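Local coordinates for fatty acid biosynthesis transcriptional regulator (Streptococcus pneumoniae, PDB 6JBX), which probably acts as a MarR-family transcription factor that binds DNA and represses the fatty acid synthesis pathway, with acyl-ACP as co-repressor, at residues A[12-15]-A[16-20]; A[25-28]-A[29-33]; A[61-64]-A[65-69]; A[142-145]-A[146-150]. One frame throughout, in Å; residues are numbered along the deposited sequence.

In the fold
All four contacts are local, each joining successive turns of one helix. Interactions 1 and 2 lie in series on helix 11-34, and interaction 4 lies on helix 131-150; these three are partly buried, and all touch the second subunit. Interactions 1 and 4 share a theme, a tyrosine face covered by a methylene group on one side of the helix and aliphatic residues of the tridecane pocket on another. Interaction 2 mixes aliphatic contacts with two glutamates that face neighbouring helices. Interaction 3, about 22 Å from interaction 2 between centres, is the surface contact: it ends helix 60-67 and is dominated by serine hydroxyls, backbone amides and DNA phosphates.

Interaction 1: A[12-15]-A[16-20]; sequences QRIN and EYLTS. With TRD (tridecane), chain F.
The carbonyls of Gln12, Arg13, Ile14 and Asn15 accept bonds from the amides four residues on, Glu16 to Thr19, in one unbroken run of alpha helix. The hydroxyl of Thr19 doubles the last of these bonds: OG1 donates to Asn15 O over 2.7 Å, coming from above the carbonyl plane, while Thr19 N reaches the same oxygen nearly head-on. With chi1 at -56°, OG1 is folded beside its own backbone N, which turns it back to Asn15 O. On another side of the helix Arg13 and Tyr17 run alongside each other. Arg13 CG sits over one face of the Tyr17 ring, 3.9 Å from its centroid, in a CH-pi contact; the arginine chain then bends, and its guanidinium carries Tyr17 OH over one face, the guanidinium and ring planes 24° apart. The Tyr17 ring also stacks with Tyr145 of the second subunit. Ile14 and Leu18 point the same way, Ile14 CG2 3.7 Å from Leu18 CD1. Their other branches turn to the ligand: Ile14 CD1 lies 3.8 Å from tridecane C1, and Leu18 CD2 lies 3.9 Å from C8. Ile14 and Leu18 thus line the tridecane pocket within the dimerisation region of a MarR-type fold.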
loop_
_atom_site.group_PDB
_atom_site.type_symbol
_atom_site.label_atom_id
_atom_site.label_comp_id
_atom_site.label_asym_id
_atom_site.label_seq_id
_atom_site.Cartn_x
_atom_site.Cartn_y
_atom_site.Cartn_z
ATOM N N GLN A 12 0.357 19.353 -7.205
ATOM C CA GLN A 12 0.171 18.430 -8.335
ATOM C C GLN A 12 1.267 17.343 -8.336
ATOM O O GLN A 12 0.992 16.142 -8.627
ATOM C CB GLN A 12 0.144 19.222 -9.649
ATOM C CG GLN A 12 -0.814 20.447 -9.612
ATOM C CD GLN A 12 -0.223 21.841 -9.367
ATOM O OE1 GLN A 12 0.121 22.228 -8.214
ATOM N NE2 GLN A 12 -0.154 22.628 -10.454
ATOM N N ARG A 13 2.498 17.730 -8.003
ATOM C CA ARG A 13 3.590 16.790 -8.059
ATOM C C ARG A 13 3.516 15.903 -6.826
ATOM O O ARG A 13 3.687 14.706 -6.951
ATOM C CB ARG A 13 4.934 17.506 -8.158
ATOM C CG ARG A 13 6.143 16.581 -8.162
ATOM C CD ARG A 13 7.392 17.282 -8.654
ATOM N NE ARG A 13 7.327 17.372 -10.112
ATOM C CZ ARG A 13 8.339 17.720 -10.901
ATOM N NH1 ARG A 13 9.530 17.979 -10.378
ATOM N NH2 ARG A 13 8.151 17.793 -12.207
ATOM N N ILE A 14 3.187 16.475 -5.678
ATOM C CA ILE A 14 2.965 15.722 -4.461
ATOM C C ILE A 14 1.898 14.638 -4.712
ATOM O O ILE A 14 2.074 13.474 -4.372
ATOM C CB ILE A 14 2.579 16.647 -3.292
ATOM C CG1 ILE A 14 3.715 17.607 -2.911
ATOM C CG2 ILE A 14 2.172 15.835 -2.091
ATOM C CD1 ILE A 14 3.404 18.525 -1.758
ATOM N N ASN A 15 0.768 15.037 -5.288
ATOM C CA ASN A 15 -0.357 14.159 -5.468
ATOM C C ASN A 15 0.005 13.022 -6.425
ATOM O O ASN A 15 -0.223 11.889 -6.120
ATOM C CB ASN A 15 -1.573 14.923 -5.978
ATOM C CG ASN A 15 -2.750 14.007 -6.195
ATOM O OD1 ASN A 15 -3.281 13.422 -5.260
ATOM N ND2 ASN A 15 -3.110 13.863 -7.444
ATOM N N GLU A 16 0.663 13.365 -7.495
ATOM C CA GLU A 16 1.170 12.435 -8.435
ATOM C C GLU A 16 2.108 11.417 -7.765
ATOM O O GLU A 16 1.977 10.223 -8.012
ATOM C CB GLU A 16 1.908 13.160 -9.544
ATOM C CG GLU A 16 2.492 12.243 -10.562
ATOM C CD GLU A 16 3.302 12.923 -11.654
ATOM O OE1 GLU A 16 3.278 14.202 -11.728
ATOM O OE2 GLU A 16 3.963 12.163 -12.424
ATOM N N TYR A 17 3.035 11.863 -6.923
ATOM C CA TYR A 17 3.969 10.931 -6.331
ATOM C C TYR A 17 3.233 10.025 -5.330
ATOM O O TYR A 17 3.430 8.776 -5.332
ATOM C CB TYR A 17 5.151 11.662 -5.691
ATOM C CG TYR A 17 6.119 12.274 -6.668
ATOM C CD1 TYR A 17 6.041 12.017 -8.022
ATOM C CD2 TYR A 17 7.153 13.104 -6.230
ATOM C CE1 TYR A 17 6.937 12.586 -8.913
ATOM C CE2 TYR A 17 8.093 13.634 -7.101
ATOM C CZ TYR A 17 7.984 13.368 -8.442
ATOM O OH TYR A 17 8.864 13.954 -9.285
ATOM N N LEU A 18 2.416 10.616 -4.473
ATOM C CA LEU A 18 1.719 9.827 -3.504
ATOM C C LEU A 18 0.825 8.778 -4.210
ATOM O O LEU A 18 0.759 7.636 -3.743
ATOM C CB LEU A 18 0.859 10.712 -2.596
ATOM C CG LEU A 18 1.640 11.599 -1.641
ATOM C CD1 LEU A 18 0.719 12.647 -1.031
ATOM C CD2 LEU A 18 2.311 10.773 -0.558
ATOM N N THR A 19 0.128 9.176 -5.281
ATOM C CA THR A 19 -0.804 8.260 -5.971
ATOM C C THR A 19 -0.032 7.068 -6.552
ATOM O O THR A 19 -0.550 5.934 -6.484
ATOM C CB THR A 19 -1.559 8.943 -7.120
ATOM O OG1 THR A 19 -2.221 10.083 -6.564
ATOM C CG2 THR A 19 -2.551 8.019 -7.802
ATOM N N SER A 20 1.130 7.313 -7.185
ATOM C CA SER A 20 1.971 6.224 -7.737
ATOM C C SER A 20 2.389 5.251 -6.629
ATOM O O SER A 20 2.258 4.045 -6.757
ATOM C CB SER A 20 3.198 6.714 -8.448
ATOM O OG SER A 20 2.823 7.454 -9.598
HETATM C C1 TRD F . 6.400 19.095 0.551
HETATM C C2 TRD F . 6.401 17.668 0.662
HETATM C C3 TRD F . 5.629 17.249 1.893
HETATM C C4 TRD F . 5.351 15.843 1.876
HETATM C C5 TRD F . 4.035 15.583 2.388
HETATM C C6 TRD F . 3.637 14.127 2.223
HETATM C C7 TRD F . 2.385 13.868 2.893
HETATM C C8 TRD F . 2.202 12.460 2.972
HETATM C C9 TRD F . 0.979 12.153 3.790
HETATM C C10 TRD F . -0.112 11.878 2.919
HETATM C C11 TRD F . -0.886 10.771 3.345
HETATM C C12 TRD F . -2.335 11.225 3.430
HETATM C C13 TRD F . -3.005 10.982 2.188
#

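Interaction 2: A[25-28]-A[29-33]; sequences VLVI and EEVNL
Leu26 and Glu29 are brought together by first torsions of the same kind, chi1 -75° and -65°, which place each CG beside its own backbone N and opposite the carbonyl carbon. Glu29 then runs on extended, and its side chain passes back along the preceding turn. Its CG rests 3.2 Å from Val25 O, and its carboxylate oxygen OE1 comes within 3.4 Å of the methyl CD2 of Leu26, the two chains crossing at a slant. Val31 uses a related placement for one branch only: with chi1 at 161°, CG2 lies next to the backbone N and packs 3.3 Å from Val27 O. Val31 CG2 also faces Val27 CG1 at a looser 4.4 Å. Beneath these contacts the amides of Glu29, Glu30, Val31 and Asn32 bond in order to the carbonyls of Val25, Leu26, Val27 and Ile28, four successive i to i+4 bonds, although the helix is kinked here, the N atoms of Leu26 and Val27 having no bond to the turn before. Glu30 behaves unlike Glu29. Its chain bends at chi2 and leads away; OE1 forms a salt bridge with Arg34, and OE2 accepts a bond from Ile43 N, tying this turn to the start of helix 43-54. The buried Glu29 packs against Phe117 and His118 of helix 105-125 and against Ile43. Val25 and Leu26 meet Phe22 of the second subunit, so the C-terminal half of helix 11-34 lies between helices 43-54 and 105-125 and the partner chain.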
loop_
_atom_site.group_PDB
_atom_site.type_symbol
_atom_site.label_atom_id
_atom_site.label_comp_id
_atom_site.label_asym_id
_atom_site.label_seq_id
_atom_site.Cartn_x
_atom_site.Cartn_y
_atom_site.Cartn_z
ATOM N N VAL A 25 3.004 0.201 -4.659
ATOM C CA VAL A 25 4.115 -0.238 -3.800
ATOM C C VAL A 25 3.926 -1.727 -3.452
ATOM O O VAL A 25 4.913 -2.454 -3.466
ATOM C CB VAL A 25 4.259 0.592 -2.523
ATOM C CG1 VAL A 25 3.026 0.489 -1.623
ATOM C CG2 VAL A 25 5.539 0.190 -1.770
ATOM N N LEU A 26 2.694 -2.173 -3.171
ATOM C CA LEU A 26 2.460 -3.583 -2.766
ATOM C C LEU A 26 2.655 -4.522 -3.967
ATOM O O LEU A 26 3.167 -5.590 -3.798
ATOM C CB LEU A 26 1.059 -3.761 -2.159
ATOM C CG LEU A 26 0.881 -3.222 -0.735
ATOM C CD1 LEU A 26 -0.410 -3.696 -0.102
ATOM C CD2 LEU A 26 2.041 -3.551 0.174
ATOM N N VAL A 27 2.269 -4.110 -5.157
ATOM C CA VAL A 27 2.524 -4.861 -6.357
ATOM C C VAL A 27 4.027 -4.980 -6.626
ATOM O O VAL A 27 4.501 -6.037 -6.987
ATOM C CB VAL A 27 1.788 -4.249 -7.562
ATOM C CG1 VAL A 27 2.090 -5.029 -8.813
ATOM C CG2 VAL A 27 0.276 -4.237 -7.333
ATOM N N ILE A 28 4.783 -3.902 -6.491
ATOM C CA ILE A 28 6.206 -3.950 -6.737
ATOM C C ILE A 28 6.880 -4.873 -5.714
ATOM O O ILE A 28 7.759 -5.648 -6.075
ATOM C CB ILE A 28 6.808 -2.536 -6.747
ATOM C CG1 ILE A 28 6.349 -1.809 -8.010
ATOM C CG2 ILE A 28 8.331 -2.614 -6.638
ATOM C CD1 ILE A 28 6.727 -0.362 -8.083
ATOM N N GLU A 29 6.455 -4.851 -4.474
ATOM C CA GLU A 29 7.039 -5.737 -3.487
ATOM C C GLU A 29 6.713 -7.208 -3.799
ATOM O O GLU A 29 7.543 -8.074 -3.639
ATOM C CB GLU A 29 6.510 -5.417 -2.097
ATOM C CG GLU A 29 6.916 -4.051 -1.580
ATOM C CD GLU A 29 6.592 -3.855 -0.102
ATOM O OE1 GLU A 29 5.415 -4.045 0.293
ATOM O OE2 GLU A 29 7.523 -3.565 0.648
ATOM N N GLU A 30 5.493 -7.472 -4.183
ATOM C CA GLU A 30 5.088 -8.808 -4.548
ATOM C C GLU A 30 5.905 -9.283 -5.764
ATOM O O GLU A 30 6.349 -10.393 -5.759
ATOM C CB GLU A 30 3.586 -8.861 -4.792
ATOM C CG GLU A 30 3.131 -10.186 -5.387
ATOM C CD GLU A 30 2.159 -11.053 -4.596
ATOM O OE1 GLU A 30 1.852 -12.162 -5.091
ATOM O OE2 GLU A 30 1.677 -10.630 -3.497
ATOM N N VAL A 31 6.130 -8.441 -6.757
ATOM C CA VAL A 31 6.885 -8.809 -7.948
ATOM C C VAL A 31 8.330 -9.138 -7.553
ATOM O O VAL A 31 8.918 -10.069 -8.077
ATOM C CB VAL A 31 6.875 -7.696 -9.017
ATOM C CG1 VAL A 31 8.005 -7.827 -10.052
ATOM C CG2 VAL A 31 5.546 -7.637 -9.713
ATOM N N ASN A 32 8.894 -8.369 -6.664
ATOM C CA ASN A 32 10.248 -8.667 -6.205
ATOM C C ASN A 32 10.317 -10.039 -5.487
ATOM O O ASN A 32 11.312 -10.761 -5.630
ATOM C CB ASN A 32 10.742 -7.571 -5.273
ATOM C CG ASN A 32 12.086 -7.869 -4.659
ATOM O OD1 ASN A 32 12.186 -8.165 -3.462
ATOM N ND2 ASN A 32 13.114 -7.748 -5.471
ATOM N N LEU A 33 9.317 -10.401 -4.681
ATOM C CA LEU A 33 9.309 -11.719 -4.002
ATOM C C LEU A 33 9.128 -12.849 -5.036
ATOM O O LEU A 33 9.832 -13.847 -4.943
ATOM C CB LEU A 33 8.183 -11.816 -2.974
ATOM C CG LEU A 33 8.301 -11.011 -1.678
ATOM C CD1 LEU A 33 6.957 -11.065 -0.981
ATOM C CD2 LEU A 33 9.383 -11.549 -0.756
#

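Interaction 3: A[61-64]-A[65-69]; sequences SQVS and KELMV. With nucleotides of chain C; nucleotides of chain D.
The flat groups that meet between Ser64 and Leu67 to Val69 are peptide units, with no ring among them: the Ser64 carbonyl is approached by Met68 N nearly along the C=O axis, at 2.7 Å, and takes weak bonds from Leu67 N and Val69 N. This is the C-terminal end of helix 60-67 in the winged helix-turn-helix of the MarR family, where the chain turns toward helix 71-84. Met68 leaves the helix with a positive phi of 63°; of the features of a Schellman motif, only this and the weak bond from Val69 N to Ser64 O are met. The Ser64 side chain probably adds to the turn. Its OG, anti to the backbone N (chi1 -178°), lies beside its own carbonyl carbon and donates to Val69 O in a very short hydrogen bond of doubtful length. Val63 and Leu67 lie side by side, CG1 to CD1 3.8 Å, and both pack on Val51 of helix 43-54. At the other end of this short helix, Ser61 meets the DNA backbone: its amide N donates to OP2 of DA5 of chain D at 3.0 Å, and its OG makes a second bond to the same oxygen, of doubtful, very short length. Two donors of Ser61 thus appear to hold one phosphate oxygen. Beyond the helix C-terminus, Val69 CB comes to 3.3 Å from OP2 of DC15 of chain C.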
loop_
_atom_site.group_PDB
_atom_site.type_symbol
_atom_site.label_atom_id
_atom_site.label_comp_id
_atom_site.label_asym_id
_atom_site.label_seq_id
_atom_site.Cartn_x
_atom_site.Cartn_y
_atom_site.Cartn_z
ATOM N N SER A 61 -3.291 -14.920 18.011
ATOM C CA SER A 61 -3.987 -13.714 18.502
ATOM C C SER A 61 -3.078 -12.495 18.350
ATOM O O SER A 61 -3.530 -11.460 17.894
ATOM C CB SER A 61 -4.464 -13.891 19.924
ATOM O OG SER A 61 -5.357 -14.997 20.007
ATOM N N GLN A 62 -1.790 -12.631 18.656
ATOM C CA GLN A 62 -0.906 -11.452 18.628
ATOM C C GLN A 62 -0.640 -11.057 17.176
ATOM O O GLN A 62 -0.482 -9.877 16.877
ATOM C CB GLN A 62 0.417 -11.716 19.348
ATOM C CG GLN A 62 0.265 -12.650 20.551
ATOM C CD GLN A 62 1.397 -12.649 21.553
ATOM O OE1 GLN A 62 2.474 -13.186 21.304
ATOM N NE2 GLN A 62 1.130 -12.104 22.733
ATOM N N VAL A 63 -0.565 -12.054 16.286
ATOM C CA VAL A 63 -0.379 -11.778 14.850
ATOM C C VAL A 63 -1.620 -11.046 14.315
ATOM O O VAL A 63 -1.502 -10.084 13.608
ATOM C CB VAL A 63 -0.099 -13.063 14.055
ATOM C CG1 VAL A 63 -0.120 -12.809 12.547
ATOM C CG2 VAL A 63 1.212 -13.702 14.475
ATOM N N SER A 64 -2.793 -11.515 14.672
ATOM C CA SER A 64 -4.036 -10.854 14.356
ATOM C C SER A 64 -4.026 -9.359 14.735
ATOM O O SER A 64 -4.297 -8.477 13.903
ATOM C CB SER A 64 -5.140 -11.546 15.051
ATOM O OG SER A 64 -6.356 -10.930 14.700
ATOM N N LYS A 65 -3.713 -9.051 15.983
ATOM C CA LYS A 65 -3.706 -7.663 16.429
ATOM C C LYS A 65 -2.654 -6.876 15.643
ATOM O O LYS A 65 -2.887 -5.740 15.244
ATOM C CB LYS A 65 -3.413 -7.592 17.933
ATOM C CG LYS A 65 -4.516 -8.144 18.827
ATOM C CD LYS A 65 -4.177 -8.101 20.303
ATOM C CE LYS A 65 -5.185 -8.842 21.159
ATOM N NZ LYS A 65 -4.512 -9.828 22.039
ATOM N N GLU A 66 -1.493 -7.478 15.436
ATOM C CA GLU A 66 -0.409 -6.793 14.769
ATOM C C GLU A 66 -0.763 -6.526 13.292
ATOM O O GLU A 66 -0.287 -5.545 12.715
ATOM C CB GLU A 66 0.866 -7.616 14.935
ATOM C CG GLU A 66 2.071 -7.044 14.210
ATOM C CD GLU A 66 2.549 -5.683 14.686
ATOM O OE1 GLU A 66 2.749 -5.529 15.909
ATOM O OE2 GLU A 66 2.740 -4.786 13.827
ATOM N N LEU A 67 -1.576 -7.382 12.667
ATOM C CA LEU A 67 -1.861 -7.245 11.214
ATOM C C LEU A 67 -3.243 -6.619 11.001
ATOM O O LEU A 67 -3.576 -6.283 9.886
ATOM C CB LEU A 67 -1.811 -8.615 10.520
ATOM C CG LEU A 67 -0.435 -9.271 10.363
ATOM C CD1 LEU A 67 -0.548 -10.538 9.542
ATOM C CD2 LEU A 67 0.592 -8.339 9.750
ATOM N N MET A 68 -4.050 -6.518 12.048
ATOM C CA MET A 68 -5.347 -5.873 11.950
ATOM C C MET A 68 -6.235 -6.663 10.975
ATOM O O MET A 68 -6.856 -6.104 10.095
ATOM C CB MET A 68 -5.199 -4.408 11.506
ATOM C CG MET A 68 -4.185 -3.600 12.337
ATOM S SD MET A 68 -3.721 -1.980 11.615
ATOM C CE MET A 68 -2.016 -2.292 11.147
ATOM N N VAL A 69 -6.260 -7.982 11.134
ATOM C CA VAL A 69 -7.242 -8.854 10.478
ATOM C C VAL A 69 -7.734 -9.827 11.533
ATOM O O VAL A 69 -7.084 -9.989 12.552
ATOM C CB VAL A 69 -6.670 -9.627 9.271
ATOM C CG1 VAL A 69 -6.066 -8.692 8.233
ATOM C CG2 VAL A 69 -5.640 -10.663 9.697
ATOM P P DC C 15 -10.367 -9.242 8.017
ATOM O OP1 DC C 15 -10.080 -7.936 8.636
ATOM O OP2 DC C 15 -9.756 -10.489 8.547
ATOM O "O5'" DC C 15 -11.892 -9.653 7.979
ATOM C "C5'" DC C 15 -12.824 -8.707 7.457
ATOM C "C4'" DC C 15 -14.209 -9.290 7.542
ATOM O "O4'" DC C 15 -14.229 -10.546 6.838
ATOM C "C3'" DC C 15 -14.646 -9.596 8.971
ATOM O "O3'" DC C 15 -15.997 -9.182 9.144
ATOM C "C2'" DC C 15 -14.540 -11.103 9.071
ATOM C "C1'" DC C 15 -14.798 -11.551 7.645
ATOM N N1 DC C 15 -14.164 -12.833 7.286
ATOM C C2 DC C 15 -14.907 -13.782 6.586
ATOM O O2 DC C 15 -16.077 -13.521 6.287
ATOM N N3 DC C 15 -14.338 -14.969 6.271
ATOM C C4 DC C 15 -13.067 -15.209 6.609
ATOM N N4 DC C 15 -12.543 -16.391 6.282
ATOM C C5 DC C 15 -12.286 -14.254 7.316
ATOM C C6 DC C 15 -12.869 -13.094 7.638
ATOM P P DA D 5 -3.828 -18.415 20.375
ATOM O OP1 DA D 5 -2.473 -19.043 20.423
ATOM O OP2 DA D 5 -3.959 -16.953 20.111
ATOM O "O5'" DA D 5 -4.720 -19.239 19.355
ATOM C "C5'" DA D 5 -4.611 -20.639 19.381
ATOM C "C4'" DA D 5 -5.743 -21.277 18.622
ATOM O "O4'" DA D 5 -7.006 -20.709 18.993
ATOM C "C3'" DA D 5 -5.686 -21.140 17.094
ATOM O "O3'" DA D 5 -5.001 -22.303 16.608
ATOM C "C2'" DA D 5 -7.159 -21.074 16.705
ATOM C "C1'" DA D 5 -7.894 -21.250 18.045
ATOM N N9 DA D 5 -9.160 -20.530 18.143
ATOM C C8 DA D 5 -9.357 -19.189 18.343
ATOM N N7 DA D 5 -10.622 -18.835 18.342
ATOM C C5 DA D 5 -11.300 -20.028 18.131
ATOM C C6 DA D 5 -12.668 -20.327 18.017
ATOM N N6 DA D 5 -13.634 -19.413 18.121
ATOM N N1 DA D 5 -13.014 -21.612 17.779
ATOM C C2 DA D 5 -12.040 -22.530 17.677
ATOM N N3 DA D 5 -10.716 -22.370 17.781
ATOM C C4 DA D 5 -10.413 -21.077 17.996
#

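Interaction 4: A[142-145]-A[146-150]; sequences TNLY and QFLED
Tyr145 and Glu149 lie one helical turn apart with their flat groups nearly parallel, ring and carboxylate planes 21° from each other. Glu149 CG lies over one face of the Tyr145 ring, 3.6 Å from its centroid in a CH-pi contact, offset toward the rim and only 3.2 Å from Tyr145 CZ. Tyr145 CG is anti to the backbone N (chi1 168°), which swings the ring forward along the helix; the glutamate chain bends at chi2 and brings its carboxylate near the phenol oxygen. There a water in the ring plane joins the two groups, 3.2 Å from Tyr145 OH and donating to Glu149 OE1 at 2.6 Å. That carboxylate oxygen also forms a salt bridge with Lys152 and accepts a hydrogen bond from Asn24 of the second subunit, while the Tyr145 ring meets Tyr17 of that subunit edge-to-face. Helix 131-150 belongs to the helical dimerisation region of the MarR fold, and Leu144, on another side of it, lines the tridecane pocket. Leu144 and Leu148 touch at an angle through their CD1 methyls, 3.8 Å apart. The Gln146 amide stands almost perpendicular to the Tyr145 ring, at 84°, and its NE2 donates to Asp150 OD1 from above the carboxylate plane.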
loop_
_atom_site.group_PDB
_atom_site.type_symbol
_atom_site.label_atom_id
_atom_site.label_comp_id
_atom_site.label_asym_id
_atom_site.label_seq_id
_atom_site.Cartn_x
_atom_site.Cartn_y
_atom_site.Cartn_z
ATOM N N THR A 142 7.886 10.480 12.374
ATOM C CA THR A 142 7.194 10.254 13.658
ATOM C C THR A 142 6.021 11.226 13.802
ATOM O O THR A 142 4.981 10.852 14.305
ATOM C CB THR A 142 8.145 10.382 14.853
ATOM O OG1 THR A 142 8.580 11.731 14.799
ATOM C CG2 THR A 142 9.320 9.441 14.773
ATOM N N ASN A 143 6.187 12.450 13.342
ATOM C CA ASN A 143 5.106 13.442 13.384
ATOM C C ASN A 143 3.978 13.054 12.404
ATOM O O ASN A 143 2.802 13.149 12.742
ATOM C CB ASN A 143 5.647 14.854 13.110
ATOM C CG ASN A 143 6.614 15.358 14.181
ATOM O OD1 ASN A 143 6.829 14.714 15.210
ATOM N ND2 ASN A 143 7.208 16.526 13.961
ATOM N N LEU A 144 4.323 12.610 11.192
ATOM C CA LEU A 144 3.306 12.214 10.244
ATOM C C LEU A 144 2.562 10.987 10.791
ATOM O O LEU A 144 1.308 10.938 10.749
ATOM C CB LEU A 144 3.946 11.946 8.878
ATOM C CG LEU A 144 3.053 11.266 7.833
ATOM C CD1 LEU A 144 1.768 12.041 7.615
ATOM C CD2 LEU A 144 3.785 11.130 6.498
ATOM N N TYR A 145 3.324 10.029 11.314
ATOM C CA TYR A 145 2.770 8.846 11.941
ATOM C C TYR A 145 1.764 9.226 13.026
ATOM O O TYR A 145 0.667 8.644 13.096
ATOM C CB TYR A 145 3.838 7.977 12.598
ATOM C CG TYR A 145 3.237 6.921 13.486
ATOM C CD1 TYR A 145 2.591 5.818 12.957
ATOM C CD2 TYR A 145 3.299 7.043 14.858
ATOM C CE1 TYR A 145 2.025 4.856 13.775
ATOM C CE2 TYR A 145 2.745 6.091 15.690
ATOM C CZ TYR A 145 2.097 4.996 15.149
ATOM O OH TYR A 145 1.527 4.059 15.966
ATOM N N GLN A 146 2.156 10.182 13.861
ATOM C CA GLN A 146 1.367 10.567 15.039
ATOM C C GLN A 146 0.093 11.283 14.580
ATOM O O GLN A 146 -0.978 11.003 15.060
ATOM C CB GLN A 146 2.186 11.441 15.990
ATOM C CG GLN A 146 1.589 11.513 17.389
ATOM C CD GLN A 146 1.341 10.144 17.978
ATOM O OE1 GLN A 146 2.263 9.352 18.185
ATOM N NE2 GLN A 146 0.076 9.841 18.225
ATOM N N PHE A 147 0.215 12.179 13.628
ATOM C CA PHE A 147 -0.955 12.815 13.042
ATOM C C PHE A 147 -1.958 11.756 12.539
ATOM O O PHE A 147 -3.162 11.888 12.758
ATOM C CB PHE A 147 -0.511 13.751 11.915
ATOM C CG PHE A 147 -1.640 14.355 11.119
ATOM C CD1 PHE A 147 -2.140 13.710 10.000
ATOM C CD2 PHE A 147 -2.204 15.564 11.488
ATOM C CE1 PHE A 147 -3.190 14.252 9.274
ATOM C CE2 PHE A 147 -3.244 16.115 10.752
ATOM C CZ PHE A 147 -3.731 15.461 9.643
ATOM N N LEU A 148 -1.499 10.728 11.832
ATOM C CA LEU A 148 -2.451 9.792 11.253
ATOM C C LEU A 148 -3.071 8.920 12.351
ATOM O O LEU A 148 -4.271 8.589 12.276
ATOM C CB LEU A 148 -1.770 8.966 10.166
ATOM C CG LEU A 148 -1.329 9.776 8.953
ATOM C CD1 LEU A 148 -0.404 8.953 8.079
ATOM C CD2 LEU A 148 -2.513 10.281 8.141
ATOM N N GLU A 149 -2.280 8.533 13.341
ATOM C CA GLU A 149 -2.786 7.733 14.460
ATOM C C GLU A 149 -3.980 8.421 15.125
ATOM O O GLU A 149 -4.953 7.760 15.456
ATOM C CB GLU A 149 -1.709 7.521 15.523
ATOM C CG GLU A 149 -0.841 6.312 15.267
ATOM C CD GLU A 149 -1.574 4.988 15.364
ATOM O OE1 GLU A 149 -1.543 4.225 14.385
ATOM O OE2 GLU A 149 -2.175 4.722 16.414
ATOM N N ASP A 150 -3.894 9.737 15.298
ATOM C CA ASP A 150 -4.932 10.529 15.984
ATOM C C ASP A 150 -6.162 10.728 15.082
ATOM O O ASP A 150 -7.200 11.089 15.571
ATOM C CB ASP A 150 -4.362 11.870 16.454
ATOM C CG ASP A 150 -3.196 11.749 17.432
ATOM O OD1 ASP A 150 -3.027 10.653 18.064
ATOM O OD2 ASP A 150 -2.447 12.744 17.557
HETATM O O HOH W 1 -0.058 2.161 13.896
#